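Local coordinates for protein citryl-CoA lyase (Hydrogenobacter thermophilus, PDB 6HXP) that probably cleaves citryl-CoA into acetyl-CoA and oxaloacetate, sharing its family with citrate synthase, at residues A[61-66]-A[219-224]; A[122-127]-A[170-175]; A[199-202]-A[208-211]. One frame throughout, in Å; residues are numbered along the deposited sequence.

Contact 1: A[61-66]-A[219-224]; sequences VIDHGI and VAHVYE
H221, on the helix 206-228, brings the edge of its imidazole to the carboxylate of D63, a histidine-carboxylate hydrogen bond combined with an Asx turn in the loop between the helices 48-60 and 69-79. It is a worked example of a loop tied to a helix through a buried polar bond, with R214 of the same helix bonding V61 O. NE2 donates to D63 OD2 at 2.9 Å along a nearly straight path (162°), with the oxygen close to the ring plane and met on its syn side. The carboxylate lies at the ring's edge, its plane 30° from that of the imidazole. CG anti to the backbone N (chi1 -162°) sets the carboxylate of D63 against H221 NE2. OD2 also accepts from G65 N at 2.9 Å, this donor standing well above the carboxylate plane, and from T10 OG1 of the second subunit. One buried oxygen thus ties together loop, helix and subunit interface, while R75 on the helix 69-79 binds ND1 and helps fix the rotation of the imidazole. An alanine in place of D63 would probably leave the NE2 proton of H221 and the amide of G65 without their acceptor and free the loop to shift. Next to NE2, the ring's CE1 lies close to the G65 carbonyl and to I66, whose CB is 4.0 Å from H221 CE1.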
loop_
_atom_site.group_PDB
_atom_site.type_symbol
_atom_site.label_atom_id
_atom_site.label_comp_id
_atom_site.label_asym_id
_atom_site.label_seq_id
_atom_site.Cartn_x
_atom_site.Cartn_y
_atom_site.Cartn_z
ATOM N N VAL A 61 -7.427 5.830 20.802
ATOM C CA VAL A 61 -6.625 4.960 19.925
ATOM C C VAL A 61 -5.517 5.708 19.180
ATOM O O VAL A 61 -4.995 5.157 18.213
ATOM C CB VAL A 61 -7.515 4.182 18.927
ATOM C CG1 VAL A 61 -8.564 3.340 19.663
ATOM C CG2 VAL A 61 -8.175 5.114 17.938
ATOM N N ILE A 62 -5.106 6.884 19.663
ATOM C CA ILE A 62 -4.218 7.708 18.843
ATOM C C ILE A 62 -2.855 7.089 18.575
ATOM O O ILE A 62 -2.299 7.286 17.483
ATOM C CB ILE A 62 -4.124 9.127 19.407
ATOM C CG1 ILE A 62 -3.552 10.049 18.331
ATOM C CG2 ILE A 62 -3.332 9.206 20.708
ATOM C CD1 ILE A 62 -3.751 11.498 18.638
ATOM N N ASP A 63 -2.327 6.306 19.524
ATOM C CA ASP A 63 -1.063 5.609 19.276
ATOM C C ASP A 63 -0.904 4.484 20.280
ATOM O O ASP A 63 -1.490 4.514 21.355
ATOM C CB ASP A 63 0.180 6.540 19.355
ATOM C CG ASP A 63 1.397 5.933 18.672
ATOM O OD1 ASP A 63 1.293 5.568 17.479
ATOM O OD2 ASP A 63 2.441 5.726 19.374
ATOM N N HIS A 64 -0.079 3.500 19.928
ATOM C CA HIS A 64 0.199 2.397 20.854
ATOM C C HIS A 64 1.670 2.051 20.845
ATOM O O HIS A 64 2.044 0.920 21.136
ATOM C CB HIS A 64 -0.669 1.172 20.533
ATOM C CG HIS A 64 -0.892 0.304 21.743
ATOM N ND1 HIS A 64 -0.146 -0.853 21.966
ATOM C CD2 HIS A 64 -1.670 0.521 22.816
ATOM C CE1 HIS A 64 -0.566 -1.335 23.128
ATOM N NE2 HIS A 64 -1.495 -0.553 23.669
ATOM N N GLY A 65 2.498 2.998 20.443
ATOM C CA GLY A 65 3.934 2.838 20.460
ATOM C C GLY A 65 4.482 2.131 19.237
ATOM O O GLY A 65 3.824 1.978 18.208
ATOM N N ILE A 66 5.776 1.810 19.319
ATOM C CA ILE A 66 6.485 1.241 18.199
ATOM C C ILE A 66 6.303 -0.258 18.074
ATOM O O ILE A 66 6.597 -0.788 16.991
ATOM C CB ILE A 66 7.963 1.694 18.282
ATOM C CG1 ILE A 66 8.692 1.591 16.981
ATOM C CG2 ILE A 66 8.703 0.965 19.396
ATOM C CD1 ILE A 66 10.038 2.377 17.034
ATOM N N VAL A 219 1.673 8.863 11.505
ATOM C CA VAL A 219 2.411 10.011 10.986
ATOM C C VAL A 219 3.574 10.342 11.896
ATOM O O VAL A 219 4.702 10.589 11.430
ATOM C CB VAL A 219 1.457 11.227 10.843
ATOM C CG1 VAL A 219 2.260 12.501 10.582
ATOM C CG2 VAL A 219 0.443 11.009 9.706
ATOM N N ALA A 220 3.308 10.381 13.224
ATOM C CA ALA A 220 4.400 10.670 14.154
ATOM C C ALA A 220 5.554 9.668 14.041
ATOM O O ALA A 220 6.727 10.060 14.044
ATOM C CB ALA A 220 3.879 10.722 15.577
ATOM N N HIS A 221 5.220 8.385 13.957
ATOM C CA HIS A 221 6.236 7.324 13.858
ATOM C C HIS A 221 7.041 7.423 12.550
ATOM O O HIS A 221 8.252 7.282 12.568
ATOM C CB HIS A 221 5.580 5.940 13.965
ATOM C CG HIS A 221 5.325 5.559 15.378
ATOM N ND1 HIS A 221 6.319 5.013 16.180
ATOM C CD2 HIS A 221 4.197 5.727 16.131
ATOM C CE1 HIS A 221 5.762 4.863 17.383
ATOM N NE2 HIS A 221 4.497 5.302 17.414
ATOM N N VAL A 222 6.357 7.643 11.438
ATOM C CA VAL A 222 7.058 7.734 10.174
ATOM C C VAL A 222 7.933 8.975 10.118
ATOM O O VAL A 222 9.076 8.933 9.671
ATOM C CB VAL A 222 6.050 7.673 9.014
ATOM C CG1 VAL A 222 6.739 7.952 7.669
ATOM C CG2 VAL A 222 5.378 6.326 8.993
ATOM N N TYR A 223 7.404 10.093 10.600
ATOM C CA TYR A 223 8.202 11.324 10.634
ATOM C C TYR A 223 9.453 11.094 11.510
ATOM O O TYR A 223 10.554 11.528 11.173
ATOM C CB TYR A 223 7.348 12.486 11.174
ATOM C CG TYR A 223 8.141 13.744 11.427
ATOM C CD1 TYR A 223 8.472 14.612 10.389
ATOM C CD2 TYR A 223 8.610 14.041 12.694
ATOM C CE1 TYR A 223 9.219 15.773 10.635
ATOM C CE2 TYR A 223 9.453 15.124 12.917
ATOM C CZ TYR A 223 9.720 16.004 11.893
ATOM O OH TYR A 223 10.527 17.086 12.201
ATOM N N GLU A 224 9.283 10.487 12.675
ATOM C CA GLU A 224 10.412 10.225 13.557
ATOM C C GLU A 224 11.443 9.328 12.864
ATOM O O GLU A 224 12.654 9.608 12.894
ATOM C CB GLU A 224 9.916 9.610 14.872
ATOM C CG GLU A 224 11.032 9.480 15.892
ATOM C CD GLU A 224 10.562 8.925 17.211
ATOM O OE1 GLU A 224 9.962 7.835 17.226
ATOM O OE2 GLU A 224 10.768 9.607 18.247
#

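Contact 2: A[122-127]-A[170-175]; sequences DIVKEY and EDVAEE
V124 of the helix 120-129 sets its CG2 methyl against V172 and, together with CB, against E175 of the helix 164-180, an apolar helix-helix contact. V172, E175, I176 and Q179 all touch this valine, and their spacing of three, four and seven residues fits a knobs-into-holes packing in which V124 is the knob and those four form the hole. The tight part is small: V124 CG2 stands 4.0 Å from V172 CG1 and 3.9 Å from E175 CG, the two residues reaching it from successive turns of one helix. V172 also touches F109 of the helix 101-116 and Y137, a residue of the coenzyme A site; its side chain comes within about 3 Å of that of Y137. V172 thus probably backs the coenzyme pocket, whereas the side chain of V124 is about 8 Å from the bound coenzyme A. Toward solvent the character changes. K125 and E126 on one helix and E174 on the other are exposed, and E174 turns to a salt bridge with R178. E175 joins the two regimes, giving its methylenes to the valine and its charge to its own helix, where R178 pairs with OE1 and Q179 bonds OE2. A bend at chi2 (60°) leads the carboxylate off to those partners, leaving E175 CG 3.9 Å from V124 CB.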
loop_
_atom_site.group_PDB
_atom_site.type_symbol
_atom_site.label_atom_id
_atom_site.label_comp_id
_atom_site.label_asym_id
_atom_site.label_seq_id
_atom_site.Cartn_x
_atom_site.Cartn_y
_atom_site.Cartn_z
ATOM N N ASP A 122 -28.321 -16.613 27.381
ATOM C CA ASP A 122 -28.498 -17.508 26.236
ATOM C C ASP A 122 -27.494 -17.239 25.150
ATOM O O ASP A 122 -26.908 -18.190 24.615
ATOM C CB ASP A 122 -29.937 -17.412 25.681
ATOM C CG ASP A 122 -30.986 -18.129 26.523
ATOM O OD1 ASP A 122 -30.600 -18.855 27.478
ATOM O OD2 ASP A 122 -32.190 -17.987 26.216
ATOM N N ILE A 123 -27.280 -15.944 24.832
ATOM C CA ILE A 123 -26.311 -15.530 23.824
ATOM C C ILE A 123 -24.915 -16.020 24.225
ATOM O O ILE A 123 -24.239 -16.621 23.405
ATOM C CB ILE A 123 -26.353 -13.994 23.603
ATOM C CG1 ILE A 123 -27.639 -13.563 22.860
ATOM C CG2 ILE A 123 -25.116 -13.526 22.821
ATOM C CD1 ILE A 123 -27.997 -12.050 22.974
ATOM N N VAL A 124 -24.484 -15.760 25.474
ATOM C CA VAL A 124 -23.146 -16.171 25.945
ATOM C C VAL A 124 -23.038 -17.713 25.985
ATOM O O VAL A 124 -22.026 -18.255 25.542
ATOM C CB VAL A 124 -22.795 -15.519 27.310
ATOM C CG1 VAL A 124 -21.515 -16.116 27.903
ATOM C CG2 VAL A 124 -22.646 -14.007 27.151
ATOM N N LYS A 125 -24.065 -18.402 26.471
ATOM C CA LYS A 125 -24.052 -19.877 26.508
ATOM C C LYS A 125 -23.828 -20.451 25.105
ATOM O O LYS A 125 -22.929 -21.269 24.925
ATOM C CB LYS A 125 -25.349 -20.411 27.131
ATOM C CG LYS A 125 -25.369 -21.920 27.325
ATOM C CD LYS A 125 -26.340 -22.337 28.438
ATOM C CE LYS A 125 -27.795 -22.043 28.131
ATOM N NZ LYS A 125 -28.652 -22.205 29.337
ATOM N N GLU A 126 -24.571 -19.950 24.103
ATOM C CA GLU A 126 -24.417 -20.379 22.706
ATOM C C GLU A 126 -22.974 -20.176 22.197
ATOM O O GLU A 126 -22.437 -21.079 21.566
ATOM C CB GLU A 126 -25.437 -19.645 21.819
ATOM C CG GLU A 126 -25.432 -20.017 20.341
ATOM C CD GLU A 126 -26.160 -19.010 19.470
ATOM O OE1 GLU A 126 -27.231 -19.358 18.920
ATOM O OE2 GLU A 126 -25.670 -17.864 19.353
ATOM N N TYR A 127 -22.331 -19.020 22.492
ATOM C CA TYR A 127 -20.950 -18.786 22.049
ATOM C C TYR A 127 -19.951 -19.660 22.759
ATOM O O TYR A 127 -19.053 -20.195 22.115
ATOM C CB TYR A 127 -20.517 -17.325 22.256
ATOM C CG TYR A 127 -20.762 -16.458 21.049
ATOM C CD1 TYR A 127 -22.031 -15.980 20.762
ATOM C CD2 TYR A 127 -19.722 -16.102 20.197
ATOM C CE1 TYR A 127 -22.259 -15.141 19.679
ATOM C CE2 TYR A 127 -19.928 -15.209 19.142
ATOM C CZ TYR A 127 -21.210 -14.770 18.864
ATOM O OH TYR A 127 -21.486 -13.966 17.793
ATOM N N GLU A 170 -21.397 -4.524 28.448
ATOM C CA GLU A 170 -20.937 -4.775 29.834
ATOM C C GLU A 170 -21.645 -5.944 30.457
ATOM O O GLU A 170 -21.025 -6.712 31.214
ATOM C CB GLU A 170 -21.090 -3.502 30.669
ATOM C CG GLU A 170 -20.173 -2.407 30.165
ATOM C CD GLU A 170 -19.736 -1.414 31.213
ATOM O OE1 GLU A 170 -20.606 -0.683 31.727
ATOM O OE2 GLU A 170 -18.547 -1.450 31.597
ATOM N N ASP A 171 -22.945 -6.132 30.152
ATOM C CA ASP A 171 -23.676 -7.286 30.678
ATOM C C ASP A 171 -23.048 -8.583 30.175
ATOM O O ASP A 171 -22.971 -9.544 30.932
ATOM C CB ASP A 171 -25.157 -7.251 30.263
ATOM C CG ASP A 171 -26.010 -6.272 31.044
ATOM O OD1 ASP A 171 -25.516 -5.727 32.053
ATOM O OD2 ASP A 171 -27.139 -5.982 30.594
ATOM N N VAL A 172 -22.594 -8.617 28.921
ATOM C CA VAL A 172 -21.948 -9.811 28.361
ATOM C C VAL A 172 -20.651 -10.124 29.116
ATOM O O VAL A 172 -20.418 -11.296 29.418
ATOM C CB VAL A 172 -21.718 -9.662 26.817
ATOM C CG1 VAL A 172 -20.701 -10.674 26.286
ATOM C CG2 VAL A 172 -23.037 -9.761 26.052
ATOM N N ALA A 173 -19.831 -9.114 29.463
ATOM C CA ALA A 173 -18.591 -9.398 30.204
ATOM C C ALA A 173 -18.911 -10.043 31.550
ATOM O O ALA A 173 -18.280 -11.030 31.946
ATOM C CB ALA A 173 -17.808 -8.133 30.445
ATOM N N GLU A 174 -19.907 -9.494 32.244
ATOM C CA GLU A 174 -20.301 -10.019 33.556
ATOM C C GLU A 174 -20.794 -11.458 33.422
ATOM O O GLU A 174 -20.421 -12.327 34.237
ATOM C CB GLU A 174 -21.382 -9.103 34.160
ATOM C CG GLU A 174 -21.928 -9.542 35.506
ATOM C CD GLU A 174 -22.784 -8.510 36.218
ATOM O OE1 GLU A 174 -23.373 -7.642 35.532
ATOM O OE2 GLU A 174 -22.891 -8.591 37.464
ATOM N N GLU A 175 -21.603 -11.729 32.386
ATOM C CA GLU A 175 -22.131 -13.078 32.149
ATOM C C GLU A 175 -21.045 -14.082 31.750
ATOM O O GLU A 175 -21.134 -15.256 32.152
ATOM C CB GLU A 175 -23.238 -13.035 31.093
ATOM C CG GLU A 175 -23.949 -14.349 30.858
ATOM C CD GLU A 175 -24.653 -14.923 32.077
ATOM O OE1 GLU A 175 -25.058 -14.151 32.978
ATOM O OE2 GLU A 175 -24.814 -16.160 32.115
#

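Contact 3: A[199-202]-A[208-211]; sequences MGFD and GFFI
F201 offers one face of its ring to the end of F209, an edge-to-face aromatic pair that links the turn after the helix 188-198 to the helix 206-228. The centroids lie 4.9 Å apart and the planes are inclined at 61°, a tilted version of the T-shaped stack. F209 CZ does the touching: it sits 3.5 Å above the F201 plane, offset toward the rim, and is 3.6 Å from F201 CD2. The geometry is unequal, for F209 spends its edge while F201 spends its face. Both rings have CG anti to the carbonyl carbon (chi1 -75° for F201, -55° for F209), which sets the two rings against each other between turn and helix. The turn starts at G200, whose positive phi and two bonds back into the last helical turn form a Schellman motif. F201 is a worked case of the hydrophobic residue that directly follows the Schellman glycine, turns inward and packs, as is common for this cap. The pair is part of a larger cluster: Y38 makes a further edge-to-face contact with F201, L41 of the helix 33-42 touches both phenylalanines, and M54 and M57 of the helix 48-60 pack on F209. Beside CZ, the next ring atom along, F209 CE1, is still 4.0 Å from F201 CE2.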
loop_
_atom_site.group_PDB
_atom_site.type_symbol
_atom_site.label_atom_id
_atom_site.label_comp_id
_atom_site.label_asym_id
_atom_site.label_seq_id
_atom_site.Cartn_x
_atom_site.Cartn_y
_atom_site.Cartn_z
ATOM N N MET A 199 -24.099 5.150 18.748
ATOM C CA MET A 199 -24.232 6.259 17.782
ATOM C C MET A 199 -24.993 5.850 16.507
ATOM O O MET A 199 -25.217 6.701 15.657
ATOM C CB MET A 199 -22.842 6.778 17.338
ATOM C CG MET A 199 -22.064 7.485 18.409
ATOM S SD MET A 199 -20.387 7.756 17.878
ATOM C CE MET A 199 -19.679 8.580 19.293
ATOM N N GLY A 200 -25.331 4.566 16.335
ATOM C CA GLY A 200 -26.033 4.102 15.157
ATOM C C GLY A 200 -25.179 3.833 13.928
ATOM O O GLY A 200 -25.726 3.742 12.821
ATOM N N PHE A 201 -23.853 3.680 14.084
ATOM C CA PHE A 201 -23.014 3.365 12.961
ATOM C C PHE A 201 -23.099 1.901 12.588
ATOM O O PHE A 201 -23.246 1.037 13.451
ATOM C CB PHE A 201 -21.557 3.720 13.240
ATOM C CG PHE A 201 -21.313 5.214 13.171
ATOM C CD1 PHE A 201 -21.311 5.879 11.943
ATOM C CD2 PHE A 201 -20.986 5.938 14.313
ATOM C CE1 PHE A 201 -21.008 7.233 11.863
ATOM C CE2 PHE A 201 -20.666 7.297 14.219
ATOM C CZ PHE A 201 -20.696 7.929 13.001
ATOM N N ASP A 202 -22.964 1.629 11.294
ATOM C CA ASP A 202 -22.934 0.283 10.748
ATOM C C ASP A 202 -21.662 -0.434 11.207
ATOM O O ASP A 202 -20.568 0.159 11.237
ATOM C CB ASP A 202 -22.934 0.392 9.220
ATOM C CG ASP A 202 -22.891 -0.904 8.427
ATOM O OD1 ASP A 202 -22.998 -1.998 9.041
ATOM O OD2 ASP A 202 -22.786 -0.831 7.198
ATOM N N GLY A 208 -12.921 1.813 10.435
ATOM C CA GLY A 208 -12.743 3.220 10.095
ATOM C C GLY A 208 -12.403 4.091 11.259
ATOM O O GLY A 208 -11.586 5.008 11.143
ATOM N N PHE A 209 -13.042 3.834 12.414
ATOM C CA PHE A 209 -12.763 4.639 13.596
ATOM C C PHE A 209 -11.329 4.456 14.059
ATOM O O PHE A 209 -10.650 5.440 14.453
ATOM C CB PHE A 209 -13.758 4.350 14.728
ATOM C CG PHE A 209 -15.189 4.537 14.270
ATOM C CD1 PHE A 209 -15.668 5.792 13.920
ATOM C CD2 PHE A 209 -16.023 3.434 14.087
ATOM C CE1 PHE A 209 -16.983 5.938 13.450
ATOM C CE2 PHE A 209 -17.306 3.591 13.612
ATOM C CZ PHE A 209 -17.754 4.828 13.262
ATOM N N PHE A 210 -10.862 3.223 14.021
ATOM C CA PHE A 210 -9.487 2.886 14.382
ATOM C C PHE A 210 -8.489 3.501 13.449
ATOM O O PHE A 210 -7.540 4.159 13.888
ATOM C CB PHE A 210 -9.313 1.377 14.442
ATOM C CG PHE A 210 -7.981 0.921 14.957
ATOM C CD1 PHE A 210 -7.537 1.307 16.212
ATOM C CD2 PHE A 210 -7.197 0.051 14.233
ATOM C CE1 PHE A 210 -6.324 0.843 16.717
ATOM C CE2 PHE A 210 -5.976 -0.398 14.740
ATOM C CZ PHE A 210 -5.523 0.038 15.941
ATOM N N ILE A 211 -8.770 3.445 12.155
ATOM C CA ILE A 211 -7.853 4.050 11.201
ATOM C C ILE A 211 -7.742 5.532 11.402
ATOM O O ILE A 211 -6.652 6.109 11.427
ATOM C CB ILE A 211 -8.338 3.734 9.769
ATOM C CG1 ILE A 211 -8.218 2.224 9.456
ATOM C CG2 ILE A 211 -7.520 4.563 8.734
ATOM C CD1 ILE A 211 -9.059 1.784 8.360
#

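All three contacts are buried, yet they sit at different distances from the centre of the chain. Contact 3 lies about 9 Å from it, contact 1 about 14 Å and contact 2 about 23 Å, contacts 1 and 2 lying on opposite sides of that centre. Contacts 1 and 3 share the helix 206-228 and meet where V61 CB packs 4.0 Å from F210 CD1; both also touch the second subunit. Contact 2 uses other helices and touches no neighbouring chain. Chemistry follows position: aromatic rings in contact 3, the most central, a polar bond shared with a subunit interface in contact 1, and aliphatic packing beside the coenzyme site in contact 2.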